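PDB 3HBZ: putative glycoside hydrolase from Bacteroides thetaiotaomicron VPI-5482, which is of unproven function but binds calcium and may take part in carbohydrate metabolism, possibly as a glycoside hydrolase. Local coordinates for residues A[98-103]-A[334-339]. Residues are numbered along the deposited sequence; the frame is centred on the assembly and turned at random.
Sequences TIYNFE and VELIYR. With CA (calcium ion), chain B; NA (sodium ion), chain D.
Y100 and V334 form the hydrogen-bonded pair of a short antiparallel ladder, a worked example of how a two-residue strand and the loop that follows it can bring metal ligands to a sheet. Y100 N reaches V334 O at 2.9 Å, and V334 N answers to Y100 O at 3.0 Å; a third bond, L336 N to T98 O at 2.8 Å, continues the ladder past the non-hydrogen-bonded pair I99–E335. On the buried side, V334 CB lies in plane at the edge of the Y100 ring, with V334 CG1 3.7 Å from Y100 CD2. The other methyl, V334 CG2, meets the edge of the F102 ring, 3.8 Å from F102 CE2: with CG1 anti to the backbone N (chi1 178°), the valine's fork serves both aromatics. Farther along, the Y100 hydroxyl passes L336 CB and bonds to the carbonyl of A97. Were the tyrosine Y100 replaced by alanine, a gap would probably open beside V334 and the carbonyl of A97 would lose its phenolic partner. W126 packs edge-to-face with Y100, while strand 210-220 pairs with the far side of 334-338. Beyond the ladder, N101 O and E103 OE2 bind calcium at 2.4 and 2.3 Å, joined by T155, K157 and D332, whereas I99 O and E116, with four waters, bind sodium. The backbone carbonyls thus divide their work: those of T98 and Y100 accept the ladder's hydrogen bonds from L336 and V334, and those of I99 and N101 face cations that would probably polarise them.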
loop_
_atom_site.group_PDB
_atom_site.type_symbol
_atom_site.label_atom_id
_atom_site.label_comp_id
_atom_site.label_asym_id
_atom_site.label_seq_id
_atom_site.Cartn_x
_atom_site.Cartn_y
_atom_site.Cartn_z
ATOM N N THR A 98 3.558 -11.519 8.292
ATOM C CA THR A 98 2.231 -11.740 8.914
ATOM C C THR A 98 2.080 -11.219 10.359
ATOM O O THR A 98 1.019 -11.393 10.961
ATOM C CB THR A 98 1.843 -13.240 8.915
ATOM O OG1 THR A 98 2.689 -13.977 9.818
ATOM C CG2 THR A 98 1.915 -13.820 7.494
ATOM N N ILE A 99 3.126 -10.588 10.892
ATOM C CA ILE A 99 3.126 -10.077 12.268
ATOM C C ILE A 99 3.468 -8.602 12.195
ATOM O O ILE A 99 4.549 -8.254 11.741
ATOM C CB ILE A 99 4.156 -10.818 13.166
ATOM C CG1 ILE A 99 3.895 -12.329 13.189
ATOM C CG2 ILE A 99 4.196 -10.231 14.598
ATOM C CD1 ILE A 99 2.803 -12.778 14.094
ATOM N N TYR A 100 2.567 -7.737 12.656
ATOM C CA TYR A 100 2.689 -6.294 12.420
ATOM C C TYR A 100 2.646 -5.518 13.720
ATOM O O TYR A 100 1.602 -5.420 14.347
ATOM C CB TYR A 100 1.541 -5.823 11.533
ATOM C CG TYR A 100 1.252 -6.751 10.372
ATOM C CD1 TYR A 100 2.238 -7.072 9.460
ATOM C CD2 TYR A 100 -0.007 -7.302 10.199
ATOM C CE1 TYR A 100 1.986 -7.919 8.399
ATOM C CE2 TYR A 100 -0.275 -8.164 9.150
ATOM C CZ TYR A 100 0.708 -8.459 8.239
ATOM O OH TYR A 100 0.418 -9.300 7.175
ATOM N N ASN A 101 3.778 -4.948 14.110
ATOM C CA ASN A 101 3.866 -4.176 15.348
ATOM C C ASN A 101 3.993 -2.654 15.115
ATOM O O ASN A 101 3.999 -1.859 16.051
ATOM C CB ASN A 101 5.035 -4.719 16.181
ATOM C CG ASN A 101 4.676 -6.032 16.900
ATOM O OD1 ASN A 101 3.800 -6.062 17.738
ATOM N ND2 ASN A 101 5.366 -7.100 16.573
ATOM N N PHE A 102 4.111 -2.271 13.848
ATOM C CA PHE A 102 4.109 -0.884 13.420
ATOM C C PHE A 102 5.211 -0.033 14.033
ATOM O O PHE A 102 5.014 1.171 14.257
ATOM C CB PHE A 102 2.699 -0.296 13.601
ATOM C CG PHE A 102 1.662 -1.055 12.818
ATOM C CD1 PHE A 102 1.589 -0.901 11.455
ATOM C CD2 PHE A 102 0.885 -2.043 13.403
ATOM C CE1 PHE A 102 0.694 -1.657 10.703
ATOM C CE2 PHE A 102 -0.005 -2.785 12.646
ATOM C CZ PHE A 102 -0.083 -2.579 11.294
ATOM N N GLU A 103 6.365 -0.666 14.293
ATOM C CA GLU A 103 7.517 0.005 14.847
ATOM C C GLU A 103 8.414 0.651 13.771
ATOM O O GLU A 103 9.081 1.637 14.030
ATOM C CB GLU A 103 8.391 -0.945 15.694
ATOM C CG GLU A 103 7.671 -1.757 16.809
ATOM C CD GLU A 103 6.865 -0.868 17.745
ATOM O OE1 GLU A 103 7.266 0.304 17.949
ATOM O OE2 GLU A 103 5.831 -1.333 18.265
ATOM N N VAL A 334 -1.046 -6.480 15.146
ATOM C CA VAL A 334 -1.946 -7.185 14.255
ATOM C C VAL A 334 -1.236 -8.446 13.804
ATOM O O VAL A 334 -0.015 -8.457 13.640
ATOM C CB VAL A 334 -2.320 -6.314 12.995
ATOM C CG1 VAL A 334 -3.214 -7.070 12.031
ATOM C CG2 VAL A 334 -3.004 -5.043 13.437
ATOM N N GLU A 335 -2.024 -9.479 13.529
ATOM C CA GLU A 335 -1.506 -10.706 12.979
ATOM C C GLU A 335 -2.394 -11.248 11.871
ATOM O O GLU A 335 -3.606 -11.371 12.026
ATOM C CB GLU A 335 -1.350 -11.773 14.101
ATOM C CG GLU A 335 -0.599 -12.937 13.590
ATOM C CD GLU A 335 -0.234 -13.971 14.634
ATOM O OE1 GLU A 335 -0.650 -13.837 15.806
ATOM O OE2 GLU A 335 0.483 -14.921 14.244
ATOM N N LEU A 336 -1.786 -11.626 10.759
ATOM C CA LEU A 336 -2.465 -12.480 9.771
ATOM C C LEU A 336 -2.227 -13.957 10.134
ATOM O O LEU A 336 -1.116 -14.492 9.976
ATOM C CB LEU A 336 -1.932 -12.152 8.368
ATOM C CG LEU A 336 -2.574 -12.946 7.234
ATOM C CD1 LEU A 336 -4.097 -12.764 7.215
ATOM C CD2 LEU A 336 -1.878 -12.546 5.881
ATOM N N ILE A 337 -3.263 -14.614 10.657
ATOM C CA ILE A 337 -3.162 -16.006 11.113
ATOM C C ILE A 337 -3.613 -16.902 9.961
ATOM O O ILE A 337 -4.648 -16.648 9.335
ATOM C CB ILE A 337 -4.054 -16.262 12.382
ATOM C CG1 ILE A 337 -3.635 -15.300 13.528
ATOM C CG2 ILE A 337 -3.977 -17.761 12.869
ATOM C CD1 ILE A 337 -4.683 -15.142 14.652
ATOM N N TYR A 338 -2.813 -17.919 9.683
ATOM C CA TYR A 338 -3.082 -18.880 8.624
ATOM C C TYR A 338 -2.966 -20.347 9.097
ATOM O O TYR A 338 -2.362 -20.664 10.141
ATOM C CB TYR A 338 -2.143 -18.639 7.446
ATOM C CG TYR A 338 -0.670 -18.713 7.750
ATOM C CD1 TYR A 338 0.003 -19.926 7.701
ATOM C CD2 TYR A 338 0.052 -17.564 8.081
ATOM C CE1 TYR A 338 1.370 -20.012 7.969
ATOM C CE2 TYR A 338 1.431 -17.634 8.337
ATOM C CZ TYR A 338 2.071 -18.867 8.273
ATOM O OH TYR A 338 3.401 -18.971 8.529
ATOM N N ARG A 339 -3.578 -21.237 8.333
ATOM C CA ARG A 339 -3.641 -22.649 8.739
ATOM C C ARG A 339 -2.264 -23.304 8.646
ATOM O O ARG A 339 -1.572 -23.082 7.648
ATOM C CB ARG A 339 -4.605 -23.404 7.865
ATOM C CG ARG A 339 -4.759 -24.889 8.308
ATOM C CD ARG A 339 -5.898 -25.553 7.582
ATOM N NE ARG A 339 -7.087 -24.781 7.904
ATOM C CZ ARG A 339 -8.066 -24.492 7.059
ATOM N NH1 ARG A 339 -8.016 -24.921 5.792
ATOM N NH2 ARG A 339 -9.100 -23.752 7.494
HETATM CA CA CA B . 3.504 -1.462 18.354
HETATM NA NA NA D . 6.813 -7.948 11.061
HETATM O O HOH W 1 3.622 -3.695 19.143
HETATM O O HOH W 2 6.177 -5.730 12.641
HETATM O O HOH W 3 8.895 -6.446 11.137
HETATM O O HOH W 4 7.607 -9.145 13.427
HETATM O O HOH W 5 8.115 -8.979 9.667
#